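Local coordinates for competence damage-inducible protein A (Enterobacter cloacae subsp. cloacae, PDB 5VU3) that is of unknown function but belongs to the CinA family, some of whose members deamidate nicotinamide mononucleotide, at residues A28-T33 with A104-A109; F130-G135 with V157-A162; R82-S87 with S111-P116; S37-K42 with D151-A156; A125-F130 with T140-F145. All coordinates share one frame; numbering follows the deposited sequence. Where two conformers were deposited one is given.

Contact 1: residues A28-T33 with A104-A109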
# COMPACT_ATOMS: atom_id res chain seq x y z
N ALA A 28 6.11 10.16 -21.07
CA ALA A 28 6.32 8.97 -21.87
C ALA A 28 5.05 8.14 -22.06
O ALA A 28 5.09 7.13 -22.78
CB ALA A 28 7.41 8.10 -21.24
N GLY A 29 3.94 8.53 -21.44
CA GLY A 29 2.72 7.75 -21.53
C GLY A 29 2.77 6.42 -20.81
O GLY A 29 2.14 5.46 -21.26
N LEU A 30 3.49 6.35 -19.70
CA LEU A 30 3.75 5.09 -19.01
C LEU A 30 3.00 5.04 -17.69
O LEU A 30 2.83 6.05 -17.01
CB LEU A 30 5.25 4.92 -18.74
CG LEU A 30 6.19 4.88 -19.95
CD1 LEU A 30 7.63 4.82 -19.48
CD2 LEU A 30 5.85 3.69 -20.82
N ARG A 31 2.55 3.84 -17.33
CA ARG A 31 1.89 3.59 -16.06
C ARG A 31 2.79 2.76 -15.16
O ARG A 31 3.51 1.87 -15.64
CB ARG A 31 0.55 2.89 -16.29
CG ARG A 31 -0.20 3.44 -17.49
CD ARG A 31 -1.67 3.10 -17.49
NE ARG A 31 -1.92 1.68 -17.69
CZ ARG A 31 -3.01 1.19 -18.27
NH1 ARG A 31 -3.95 2.00 -18.73
NH2 ARG A 31 -3.15 -0.12 -18.40
N LEU A 32 2.75 3.06 -13.86
CA LEU A 32 3.61 2.45 -12.85
C LEU A 32 2.78 1.64 -11.86
O LEU A 32 1.65 2.02 -11.52
CB LEU A 32 4.39 3.53 -12.08
CG LEU A 32 5.20 3.09 -10.86
CD1 LEU A 32 6.41 2.28 -11.31
CD2 LEU A 32 5.64 4.29 -10.04
N THR A 33 3.35 0.54 -11.38
CA THR A 33 2.74 -0.27 -10.33
C THR A 33 3.84 -0.76 -9.40
O THR A 33 5.02 -0.76 -9.76
CB THR A 33 1.93 -1.44 -10.91
OG1 THR A 33 1.24 -2.14 -9.87
CG2 THR A 33 2.84 -2.43 -11.62
N ALA A 104 0.40 -2.52 -16.31
CA ALA A 104 1.26 -1.35 -16.24
C ALA A 104 2.46 -1.52 -17.17
O ALA A 104 2.72 -2.61 -17.70
CB ALA A 104 1.72 -1.13 -14.80
N ASP A 105 3.17 -0.43 -17.39
CA ASP A 105 4.38 -0.46 -18.20
C ASP A 105 5.63 -0.64 -17.36
O ASP A 105 6.61 -1.24 -17.82
CB ASP A 105 4.49 0.83 -19.02
CG ASP A 105 3.24 1.12 -19.83
OD1 ASP A 105 2.99 0.40 -20.83
OD2 ASP A 105 2.48 2.05 -19.47
N VAL A 106 5.61 -0.15 -16.13
CA VAL A 106 6.76 -0.14 -15.25
C VAL A 106 6.33 -0.66 -13.89
O VAL A 106 5.22 -0.36 -13.43
CB VAL A 106 7.36 1.29 -15.12
CG1 VAL A 106 8.56 1.29 -14.19
CG2 VAL A 106 7.73 1.85 -16.50
N SER A 107 7.19 -1.44 -13.25
CA SER A 107 6.90 -1.93 -11.91
C SER A 107 8.15 -1.86 -11.06
O SER A 107 9.27 -1.95 -11.56
CB SER A 107 6.35 -3.36 -11.94
OG SER A 107 7.34 -4.28 -12.36
N ILE A 108 7.94 -1.69 -9.75
CA ILE A 108 8.96 -1.81 -8.73
C ILE A 108 8.55 -2.91 -7.78
O ILE A 108 7.40 -2.93 -7.31
CB ILE A 108 9.14 -0.49 -7.94
CG1 ILE A 108 9.46 0.68 -8.87
CG2 ILE A 108 10.19 -0.68 -6.85
CD1 ILE A 108 9.61 2.00 -8.12
N ALA A 109 9.47 -3.82 -7.48
CA ALA A 109 9.25 -4.81 -6.43
C ALA A 109 10.33 -4.64 -5.37
O ALA A 109 11.50 -4.45 -5.70
CB ALA A 109 9.28 -6.24 -6.99
O HOH W 1 0.82 3.05 -21.12
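Leu32 and Thr33 run parallel to Val106 and Ser107 as paired strands, their CA atoms 4.7 and 4.8 Å apart, where both segments enter the sheet. Arg31 O, just ahead of the first pair, is gripped twice, by Val106 N at 3.0 Å almost straight on and by Asp105 N at 2.9 Å from out of the carbonyl plane. Further along, Thr33 N donates to Val106 O and Thr33 O receives Ile108 N. Asp105 returns the favour with its side chain: OD2 uses its anti lone pair to take Arg31 N at 2.8 Å (158° at the hydrogen), and a water donating to OD2 and Gly29 O joins the same oxygen to the preceding turn. Aspartate suits this place because one short carboxylate ties up a backbone N-H that the strand pairing has not yet reached. Gly29, at positive phi, ends helix 14-28 in a Schellman motif.

These are neighbouring inner strands of a three-layer alpha/beta/alpha sandwich, and the side chains alternate between its layers. Leu32 and Val106 lie on the face packed by helix 149-167; Leu32 CG is anti to its backbone N (chi1 172°), which brings CD1 to 3.7 Å from Val106 CG1. Thr33 and Ser107 occupy the other face, under helix 88-101. There the methyl CG2 of Thr33 rests 3.6 Å from Ala104 CB, while OG1 bonds to Val59 O and Ser107 OG to Ala95 O. The Leu30 side chain passes at a slant across that of Asp105, CD2 coming to 3.6 Å from Asp105 CB, and the guanidinium of Arg31 turns aside to Gln103 O.

Contact 2: residues F130-G135 with V157-A162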
# COMPACT_ATOMS: atom_id res chain seq x y z
N PHE A 130 15.73 -5.36 -4.70
CA PHE A 130 14.90 -4.49 -5.53
C PHE A 130 14.84 -5.03 -6.94
O PHE A 130 15.84 -5.55 -7.45
CB PHE A 130 15.47 -3.06 -5.56
CG PHE A 130 15.56 -2.41 -4.21
CD1 PHE A 130 16.64 -2.64 -3.39
CD2 PHE A 130 14.55 -1.56 -3.78
CE1 PHE A 130 16.72 -2.04 -2.14
CE2 PHE A 130 14.62 -0.96 -2.54
CZ PHE A 130 15.70 -1.19 -1.72
N ALA A 131 13.68 -4.90 -7.58
CA ALA A 131 13.56 -5.15 -9.01
C ALA A 131 12.85 -3.97 -9.65
O ALA A 131 11.85 -3.45 -9.12
CB ALA A 131 12.79 -6.45 -9.31
N TRP A 132 13.37 -3.53 -10.80
CA TRP A 132 12.70 -2.55 -11.64
C TRP A 132 12.47 -3.20 -13.00
O TRP A 132 13.43 -3.55 -13.69
CB TRP A 132 13.53 -1.27 -11.79
CG TRP A 132 13.93 -0.58 -10.50
CD1 TRP A 132 13.29 0.47 -9.90
CD2 TRP A 132 15.08 -0.87 -9.68
NE1 TRP A 132 13.96 0.84 -8.75
CE2 TRP A 132 15.07 0.04 -8.60
CE3 TRP A 132 16.12 -1.80 -9.76
CZ2 TRP A 132 16.04 0.03 -7.61
CZ3 TRP A 132 17.09 -1.81 -8.77
CH2 TRP A 132 17.05 -0.90 -7.71
N ASN A 133 11.21 -3.37 -13.36
CA ASN A 133 10.82 -3.91 -14.66
C ASN A 133 10.28 -2.75 -15.48
O ASN A 133 9.24 -2.17 -15.15
CB ASN A 133 9.78 -5.03 -14.50
CG ASN A 133 9.39 -5.66 -15.82
OD1 ASN A 133 9.24 -4.97 -16.83
ND2 ASN A 133 9.20 -6.98 -15.82
N ILE A 134 10.99 -2.40 -16.55
CA ILE A 134 10.60 -1.32 -17.45
C ILE A 134 10.28 -1.95 -18.79
O ILE A 134 11.18 -2.37 -19.52
CB ILE A 134 11.69 -0.26 -17.58
CG1 ILE A 134 11.87 0.51 -16.27
CG2 ILE A 134 11.34 0.70 -18.69
CD1 ILE A 134 13.16 1.31 -16.20
N GLY A 135 8.99 -2.03 -19.12
CA GLY A 135 8.59 -2.57 -20.41
C GLY A 135 9.02 -4.01 -20.65
O GLY A 135 9.18 -4.41 -21.81
N VAL A 157 12.57 2.99 0.40
CA VAL A 157 11.61 3.70 -0.43
C VAL A 157 12.32 4.75 -1.28
O VAL A 157 12.11 4.84 -2.50
CB VAL A 157 10.51 4.33 0.44
CG1 VAL A 157 9.70 5.36 -0.37
CG2 VAL A 157 9.60 3.24 1.00
N HIS A 158 13.19 5.52 -0.67
CA HIS A 158 13.94 6.53 -1.39
C HIS A 158 14.81 5.92 -2.46
O HIS A 158 14.83 6.36 -3.55
CB HIS A 158 14.77 7.38 -0.42
CG HIS A 158 15.62 8.43 -1.07
ND1 HIS A 158 16.80 8.16 -1.69
CD2 HIS A 158 15.45 9.77 -1.17
CE1 HIS A 158 17.33 9.28 -2.14
NE2 HIS A 158 16.52 10.26 -1.85
N TYR A 159 15.51 4.86 -2.10
CA TYR A 159 16.41 4.22 -3.05
C TYR A 159 15.66 3.67 -4.26
O TYR A 159 16.10 3.84 -5.40
CB TYR A 159 17.20 3.12 -2.34
CG TYR A 159 18.05 2.25 -3.24
CD1 TYR A 159 19.37 2.58 -3.52
CD2 TYR A 159 17.54 1.07 -3.79
CE1 TYR A 159 20.16 1.78 -4.35
CE2 TYR A 159 18.31 0.27 -4.60
CZ TYR A 159 19.61 0.63 -4.88
OH TYR A 159 20.36 -0.18 -5.70
N SER A 160 14.50 3.03 -4.04
CA SER A 160 13.75 2.47 -5.17
C SER A 160 13.33 3.57 -6.14
O SER A 160 13.38 3.38 -7.36
CB SER A 160 12.53 1.69 -4.68
OG SER A 160 11.52 2.55 -4.16
N LEU A 161 12.94 4.73 -5.61
CA LEU A 161 12.49 5.83 -6.45
C LEU A 161 13.65 6.50 -7.17
O LEU A 161 13.55 6.84 -8.35
CB LEU A 161 11.73 6.85 -5.60
CG LEU A 161 10.38 6.34 -5.07
CD1 LEU A 161 9.91 7.21 -3.89
CD2 LEU A 161 9.35 6.34 -6.19
N ALA A 162 14.76 6.73 -6.46
CA ALA A 162 15.90 7.41 -7.06
C ALA A 162 16.47 6.61 -8.22
O ALA A 162 16.83 7.16 -9.27
CB ALA A 162 16.98 7.67 -6.01
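Tyr159 drives one edge of its ring into the face of Phe130: CD2 stands 3.5 Å above the Phe130 plane, over its centre, and the two planes are turned 55° apart with centroids 4.7 Å from each other. This is an edge-to-face pair in a tilted form. The neighbouring Tyr159 CE2 serves two rings at once, touching Phe130 CD1 at 3.6 Å and, in the plane of the indole at its rim, Trp132 CH2 at 3.6 Å. Phe130 and Trp132 sit two residues apart on strand 127-134 and therefore point the same way, toward helix 149-167. Tyr159 leaves the helix with CG anti to its backbone N (chi1 173°), a turn that swings the ring toward both of them.

Trp132 is also held by its polar edge. NE1 gives its hydrogen to Ser160 O at 3.0 Å, with an angle of 162° at the hydrogen; the acceptor lies close to the ring plane, and the donor arrives on a lone pair of the carbonyl. Ser160 is small enough to let the rings close in, its CB lying 3.9 Å from Phe130 CD2, while its OG folds back to Val157 O within the helix.

Beyond the pair, Tyr159 OH bonds to Ser141 OG on strand 137-144, and Lys167 makes a cation-pi contact with Trp132. The helix is thus joined to the sheet by an aromatic cluster whose polar groups are paired: the buried indole N-H is satisfied by a main-chain oxygen, a directional bond that fixes the rotation of the indole where ring packing alone would be less specific.

Contact 3: residues R82-S87 with S111-P116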
# COMPACT_ATOMS: atom_id res chain seq x y z
N ARG A 82 15.13 -22.16 -3.15
CA ARG A 82 16.55 -22.03 -3.46
C ARG A 82 17.12 -20.71 -2.97
O ARG A 82 18.26 -20.67 -2.48
CB ARG A 82 16.78 -22.17 -4.96
CG ARG A 82 16.39 -23.52 -5.52
CD ARG A 82 16.53 -23.56 -7.03
NE ARG A 82 17.91 -23.39 -7.45
CZ ARG A 82 18.47 -24.08 -8.44
NH1 ARG A 82 17.75 -24.98 -9.11
NH2 ARG A 82 19.74 -23.87 -8.77
N PHE A 83 16.37 -19.61 -3.09
CA PHE A 83 16.93 -18.28 -2.89
C PHE A 83 16.24 -17.45 -1.82
O PHE A 83 16.74 -16.36 -1.50
CB PHE A 83 16.91 -17.50 -4.22
CG PHE A 83 17.61 -18.21 -5.34
CD1 PHE A 83 18.98 -18.42 -5.30
CD2 PHE A 83 16.89 -18.67 -6.43
CE1 PHE A 83 19.63 -19.08 -6.33
CE2 PHE A 83 17.54 -19.33 -7.47
CZ PHE A 83 18.90 -19.53 -7.41
N THR A 84 15.14 -17.93 -1.23
CA THR A 84 14.30 -17.22 -0.27
C THR A 84 13.59 -16.03 -0.91
O THR A 84 13.86 -15.66 -2.06
CB THR A 84 15.09 -16.74 0.97
OG1 THR A 84 15.77 -15.51 0.68
CG2 THR A 84 16.10 -17.80 1.44
N ALA A 85 12.65 -15.44 -0.17
CA ALA A 85 11.90 -14.29 -0.67
C ALA A 85 12.79 -13.07 -0.82
O ALA A 85 12.50 -12.19 -1.64
CB ALA A 85 10.73 -13.97 0.25
N VAL A 86 13.87 -13.00 -0.04
CA VAL A 86 14.78 -11.84 -0.09
C VAL A 86 15.91 -12.25 -1.02
O VAL A 86 16.98 -12.71 -0.61
CB VAL A 86 15.27 -11.44 1.31
CG1 VAL A 86 16.31 -10.31 1.21
CG2 VAL A 86 14.09 -11.02 2.16
N SER A 87 15.66 -12.10 -2.32
CA SER A 87 16.63 -12.43 -3.34
C SER A 87 16.26 -11.68 -4.61
O SER A 87 15.11 -11.28 -4.80
CB SER A 87 16.67 -13.94 -3.60
OG SER A 87 15.45 -14.36 -4.18
N SER A 111 11.65 -6.56 -1.70
CA SER A 111 11.52 -7.66 -0.75
C SER A 111 12.75 -7.66 0.15
O SER A 111 13.88 -7.78 -0.34
CB SER A 111 11.38 -9.01 -1.46
OG SER A 111 11.22 -10.06 -0.53
N GLY A 112 12.54 -7.53 1.46
CA GLY A 112 13.69 -7.42 2.35
C GLY A 112 13.35 -7.80 3.78
O GLY A 112 12.24 -8.25 4.09
N TYR A 113 14.36 -7.66 4.64
CA TYR A 113 14.20 -7.81 6.09
C TYR A 113 14.43 -6.42 6.68
O TYR A 113 15.58 -5.99 6.85
CB TYR A 113 15.18 -8.82 6.69
CG TYR A 113 15.15 -10.19 6.07
CD1 TYR A 113 16.20 -10.64 5.28
CD2 TYR A 113 14.07 -11.04 6.28
CE1 TYR A 113 16.17 -11.90 4.71
CE2 TYR A 113 14.03 -12.30 5.72
CZ TYR A 113 15.08 -12.72 4.94
OH TYR A 113 15.04 -13.98 4.38
N ALA A 114 13.35 -5.72 7.00
CA ALA A 114 13.51 -4.36 7.51
C ALA A 114 14.03 -4.37 8.94
O ALA A 114 14.68 -3.41 9.36
CB ALA A 114 12.20 -3.59 7.41
N GLY A 115 13.78 -5.44 9.69
CA GLY A 115 14.27 -5.54 11.05
C GLY A 115 13.14 -5.56 12.06
O GLY A 115 11.98 -5.28 11.74
N PRO A 116 13.47 -5.88 13.33
CA PRO A 116 14.83 -6.12 13.82
C PRO A 116 15.37 -7.50 13.49
O PRO A 116 16.57 -7.74 13.61
CB PRO A 116 14.69 -5.95 15.33
CG PRO A 116 13.31 -6.43 15.60
CD PRO A 116 12.48 -6.01 14.41
O HOH W 2 17.09 -14.60 2.92
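One face of the Tyr113 ring carries a methyl of Val86: CG2 stands 3.5 Å from the ring centroid, 19° off the normal, a CH-pi contact. At the ring's edge, in its plane, a water lies 2.6 Å from Tyr113 OH and donates to Thr84 OG1, so that the two side chains are linked through it and not directly. Branched valine fits well here, because with CG1 anti to the backbone N (chi1 175°) the other methyl, CG2, is laid over the ring and also meets Gly112 CA at 3.6 Å.

On the neighbouring strand residue, Ser111 OG donates to Ala85 O at 2.7 Å. It approaches from well above the carbonyl plane, not along a lone pair, yet the bond is short and ties the loop directly to the strand. Ala85 is compact enough to sit beside Lys69 of helix 66-73 as well.

Thr84, with positive phi, ends helix 77-83, and Ser87 is the N-cap of helix 88-101, its OG bonded to Thr90 N. The contact thus packs a tight interhelical loop against the C-terminal end of strand 106-112, within the right-handed crossover from strand 57-63 to the parallel strand 106-112, which passes strand 32-37 and carries several helices, a connection characteristic of alpha/beta folds.

Contact 4: residues S37-K42 with D151-A156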
# COMPACT_ATOMS: atom_id res chain seq x y z
N SER A 37 7.28 -5.81 -0.17
CA SER A 37 7.41 -6.82 0.87
C SER A 37 8.54 -6.40 1.82
O SER A 37 9.63 -6.96 1.76
CB SER A 37 7.67 -8.20 0.29
OG SER A 37 7.63 -9.16 1.32
N CYS A 38 8.24 -5.41 2.67
CA CYS A 38 8.96 -5.00 3.88
C CYS A 38 8.77 -3.50 4.11
O CYS A 38 8.92 -3.04 5.24
CB CYS A 38 10.46 -5.34 3.87
SG CYS A 38 11.56 -4.30 2.92
N THR A 39 8.39 -2.75 3.08
CA THR A 39 8.16 -1.31 3.25
C THR A 39 6.73 -0.97 3.65
O THR A 39 6.46 0.18 4.03
CB THR A 39 8.55 -0.55 1.97
OG1 THR A 39 7.95 -1.18 0.83
CG2 THR A 39 10.06 -0.58 1.80
N GLY A 40 5.80 -1.93 3.61
CA GLY A 40 4.52 -1.79 4.28
C GLY A 40 3.53 -0.82 3.67
O GLY A 40 2.58 -0.42 4.34
N GLY A 41 3.71 -0.45 2.40
CA GLY A 41 2.86 0.53 1.76
C GLY A 41 3.44 1.93 1.72
O GLY A 41 2.80 2.82 1.15
N LYS A 42 4.62 2.15 2.32
CA LYS A 42 5.24 3.47 2.29
C LYS A 42 5.57 3.90 0.87
O LYS A 42 5.57 5.10 0.56
CB LYS A 42 6.51 3.48 3.13
CG LYS A 42 6.26 3.39 4.62
CD LYS A 42 5.86 4.73 5.19
CE LYS A 42 6.13 4.80 6.68
NZ LYS A 42 5.67 6.11 7.22
N ASP A 151 14.10 3.10 9.78
CA ASP A 151 15.20 3.62 8.98
C ASP A 151 15.33 2.86 7.67
O ASP A 151 15.46 3.47 6.60
CB ASP A 151 16.51 3.53 9.76
CG ASP A 151 16.48 4.33 11.04
OD1 ASP A 151 17.05 3.85 12.05
OD2 ASP A 151 15.89 5.44 11.04
N VAL A 152 15.32 1.53 7.74
CA VAL A 152 15.50 0.72 6.54
C VAL A 152 14.39 1.00 5.53
O VAL A 152 14.64 1.16 4.33
CB VAL A 152 15.58 -0.77 6.91
CG1 VAL A 152 15.64 -1.64 5.66
CG2 VAL A 152 16.80 -1.03 7.79
N VAL A 153 13.15 1.09 6.02
CA VAL A 153 12.01 1.33 5.13
C VAL A 153 12.15 2.69 4.46
O VAL A 153 11.98 2.82 3.23
CB VAL A 153 10.69 1.23 5.92
CG1 VAL A 153 9.54 1.80 5.11
CG2 VAL A 153 10.42 -0.22 6.28
N GLU A 154 12.45 3.73 5.25
CA GLU A 154 12.64 5.07 4.70
C GLU A 154 13.68 5.07 3.59
O GLU A 154 13.44 5.59 2.49
CB GLU A 154 13.07 6.03 5.82
CG GLU A 154 13.36 7.47 5.34
CD GLU A 154 13.94 8.37 6.44
OE1 GLU A 154 14.77 9.25 6.13
OE2 GLU A 154 13.56 8.20 7.62
N LYS A 155 14.84 4.50 3.86
CA LYS A 155 15.92 4.52 2.87
C LYS A 155 15.59 3.64 1.67
O LYS A 155 15.93 4.00 0.53
CB LYS A 155 17.20 4.06 3.55
CG LYS A 155 17.60 4.90 4.77
CD LYS A 155 19.07 4.78 5.01
CE LYS A 155 19.22 3.73 6.12
NZ LYS A 155 20.40 3.83 7.01
N ALA A 156 14.90 2.52 1.90
CA ALA A 156 14.56 1.63 0.79
C ALA A 156 13.57 2.29 -0.15
O ALA A 156 13.69 2.17 -1.38
CB ALA A 156 14.01 0.31 1.32
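This is a loop-on-helix packing contact at the C-terminal end of strand 32-37, where, in the alpha/beta/alpha sandwich, the chain leaves the sheet and turns into helix 42-49; it rests on van der Waals touches. The loop makes a type I' beta turn from Thr39 to Lys42, closed by Lys42 N to Thr39 O at 3.2 Å. Gly40 and Gly41 both take positive phi, which suits glycine, and Gly41 is the N-cap of helix 42-49.

Helix 149-167 offers Val153 to this turn. Its two methyls divide the work: CG2 presses on Cys38 O at 3.4 Å, while CG1 meets Thr39 O at 3.6 Å and the aliphatic part of Lys42, whose chain bends at chi2 (-79°) and carries its amino end away from the helix. A beta-branched side chain thus fills the turn's flank from one residue.

The polar side of Thr39 looks elsewhere: OG1 bonds to Glu36 OE1, which also accepts from Gly41 N and so ties the turn back to the strand before it. The loop also meets the second subunit, where Gly40 O bonds to Ser44 OG and Lys42 packs on Val45, both of that subunit. About one helical turn beyond Val153, Ala156 brings its CB to 4.1 Å from Thr39 CG2.

Contact 5: residues A125-F130 with T140-F145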
# COMPACT_ATOMS: atom_id res chain seq x y z
N ALA A 125 19.43 -8.42 9.12
CA ALA A 125 18.39 -7.40 9.09
C ALA A 125 18.92 -6.18 8.35
O ALA A 125 20.10 -5.83 8.45
CB ALA A 125 17.98 -7.02 10.52
N GLY A 126 18.05 -5.54 7.57
CA GLY A 126 18.44 -4.43 6.73
C GLY A 126 18.81 -4.81 5.31
O GLY A 126 19.08 -3.91 4.50
N THR A 127 18.85 -6.10 4.99
CA THR A 127 19.12 -6.55 3.63
C THR A 127 17.84 -6.47 2.82
O THR A 127 16.83 -7.09 3.18
CB THR A 127 19.63 -7.99 3.63
OG1 THR A 127 20.78 -8.10 4.49
CG2 THR A 127 20.01 -8.40 2.21
N VAL A 128 17.87 -5.74 1.71
CA VAL A 128 16.68 -5.54 0.88
C VAL A 128 17.06 -5.73 -0.59
O VAL A 128 18.05 -5.17 -1.06
CB VAL A 128 16.06 -4.14 1.09
CG1 VAL A 128 14.76 -4.02 0.35
CG2 VAL A 128 15.86 -3.86 2.59
N CYS A 129 16.25 -6.50 -1.32
CA CYS A 129 16.41 -6.63 -2.77
C CYS A 129 15.35 -5.84 -3.52
O CYS A 129 14.21 -5.66 -3.06
CB CYS A 129 16.37 -8.10 -3.22
SG CYS A 129 17.69 -9.12 -2.54
N PHE A 130 15.73 -5.36 -4.70
CA PHE A 130 14.90 -4.49 -5.53
C PHE A 130 14.84 -5.03 -6.94
O PHE A 130 15.84 -5.55 -7.45
CB PHE A 130 15.47 -3.06 -5.56
CG PHE A 130 15.56 -2.41 -4.21
CD1 PHE A 130 16.64 -2.64 -3.39
CD2 PHE A 130 14.55 -1.56 -3.78
CE1 PHE A 130 16.72 -2.04 -2.14
CE2 PHE A 130 14.62 -0.96 -2.54
CZ PHE A 130 15.70 -1.19 -1.72
N THR A 140 17.92 -5.54 -11.20
CA THR A 140 17.78 -5.85 -9.78
C THR A 140 18.99 -5.35 -9.00
O THR A 140 20.06 -5.08 -9.57
CB THR A 140 17.61 -7.36 -9.54
OG1 THR A 140 18.75 -8.04 -10.06
CG2 THR A 140 16.34 -7.88 -10.23
N SER A 141 18.82 -5.27 -7.69
CA SER A 141 19.95 -4.96 -6.82
C SER A 141 19.71 -5.54 -5.44
O SER A 141 18.58 -5.87 -5.07
CB SER A 141 20.19 -3.45 -6.72
OG SER A 141 19.08 -2.83 -6.12
N ARG A 142 20.79 -5.65 -4.68
CA ARG A 142 20.78 -6.16 -3.32
C ARG A 142 21.50 -5.15 -2.45
O ARG A 142 22.66 -4.81 -2.72
CB ARG A 142 21.46 -7.53 -3.24
CG ARG A 142 21.63 -8.06 -1.83
CD ARG A 142 22.40 -9.38 -1.84
NE ARG A 142 21.55 -10.49 -2.24
CZ ARG A 142 20.86 -11.25 -1.39
NH1 ARG A 142 20.93 -11.01 -0.09
NH2 ARG A 142 20.10 -12.24 -1.84
N VAL A 143 20.82 -4.64 -1.42
CA VAL A 143 21.33 -3.53 -0.62
C VAL A 143 21.25 -3.88 0.85
O VAL A 143 20.29 -4.52 1.30
CB VAL A 143 20.57 -2.22 -0.90
CG1 VAL A 143 21.17 -1.06 -0.11
CG2 VAL A 143 20.56 -1.90 -2.39
N LEU A 144 22.26 -3.46 1.61
CA LEU A 144 22.22 -3.51 3.07
C LEU A 144 22.07 -2.09 3.59
O LEU A 144 22.96 -1.26 3.37
CB LEU A 144 23.49 -4.16 3.63
CG LEU A 144 23.57 -4.09 5.16
CD1 LEU A 144 22.55 -5.04 5.76
CD2 LEU A 144 24.97 -4.43 5.65
N PHE A 145 20.97 -1.83 4.29
CA PHE A 145 20.71 -0.54 4.92
C PHE A 145 20.99 -0.60 6.42
O PHE A 145 20.69 -1.60 7.08
CB PHE A 145 19.25 -0.12 4.71
CG PHE A 145 18.87 0.10 3.28
CD1 PHE A 145 19.16 1.30 2.65
CD2 PHE A 145 18.21 -0.90 2.56
CE1 PHE A 145 18.80 1.51 1.33
CE2 PHE A 145 17.84 -0.70 1.24
CZ PHE A 145 18.14 0.51 0.62
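Val128 and Val143 form a hydrogen-bonded antiparallel pair with both bonds short: Val128 N to Val143 O is 2.7 Å and Val143 N to Val128 O is 2.8 Å. Phe130 and Ser141 repeat the pattern two residues on, each donating to the other's carbonyl. At the far end Phe145 N reaches Gly126 O at 2.8 Å in a nearly linear bond (177°), although the donor sits above the carbonyl plane. Gly126 has phi 94° and passes close to Phe145 O, conditions that suit a residue lacking a side chain.

Strands 127-134 and 137-144 make a beta hairpin, the antiparallel margin of an otherwise parallel sheet, with 137-144 as one edge strand of the sheet within the chain. Between the bonded pairs, Thr127 faces Leu144 and Cys129 faces Arg142 in non-hydrogen-bonded pairs. On that face the guanidinium of Arg142 turns a face to the sulfur, Cys129 SG standing 3.9 Å from its plane and toward its rim; the chain bends at chi3 (-78°) to bring it there, and NH1 approaches Thr127 CG2 at 3.6 Å. NH2 adds a weak hydrogen bond to Val86 O, so this long side chain stands up from the sheet beside Cys129 and reaches the loop 82-87.

The other face, packed by helix 149-167, is mainly apolar. The rings of Phe130 and Phe145 meet at their rims, CZ of Phe130 lying 3.7 Å from CE2 of Phe145. Within its own segment, Val143 CG1 lies over a face of the Phe145 ring, 3.5 Å above its plane, while Val128 CG2 touches the ring's edge at CD2, 3.8 Å away. Ser141 sets its OG beside Phe130 CB, its polar end held by Tyr159 of the helix.

How the contacts relate
From the N terminus, 28-33 is the first segment to find a distant partner: contact 1 closes a loop of some 70 residues and pairs the neighbouring parallel strands 32-37 and 106-112. Contact 4, opening just after, closes the longest loop, from 37-42 to helix 149-167, and crosses contact 1. Contact 3, nested within contact 4, also crosses contact 1 and fastens the interhelical loop to the end of strand 106-112. Contact 5, also nested in contact 4, closes the short hairpin. Contact 2 begins at Phe130, shared with contact 5, and crosses contacts 4 and 5 to tie that hairpin's first strand to the final helix.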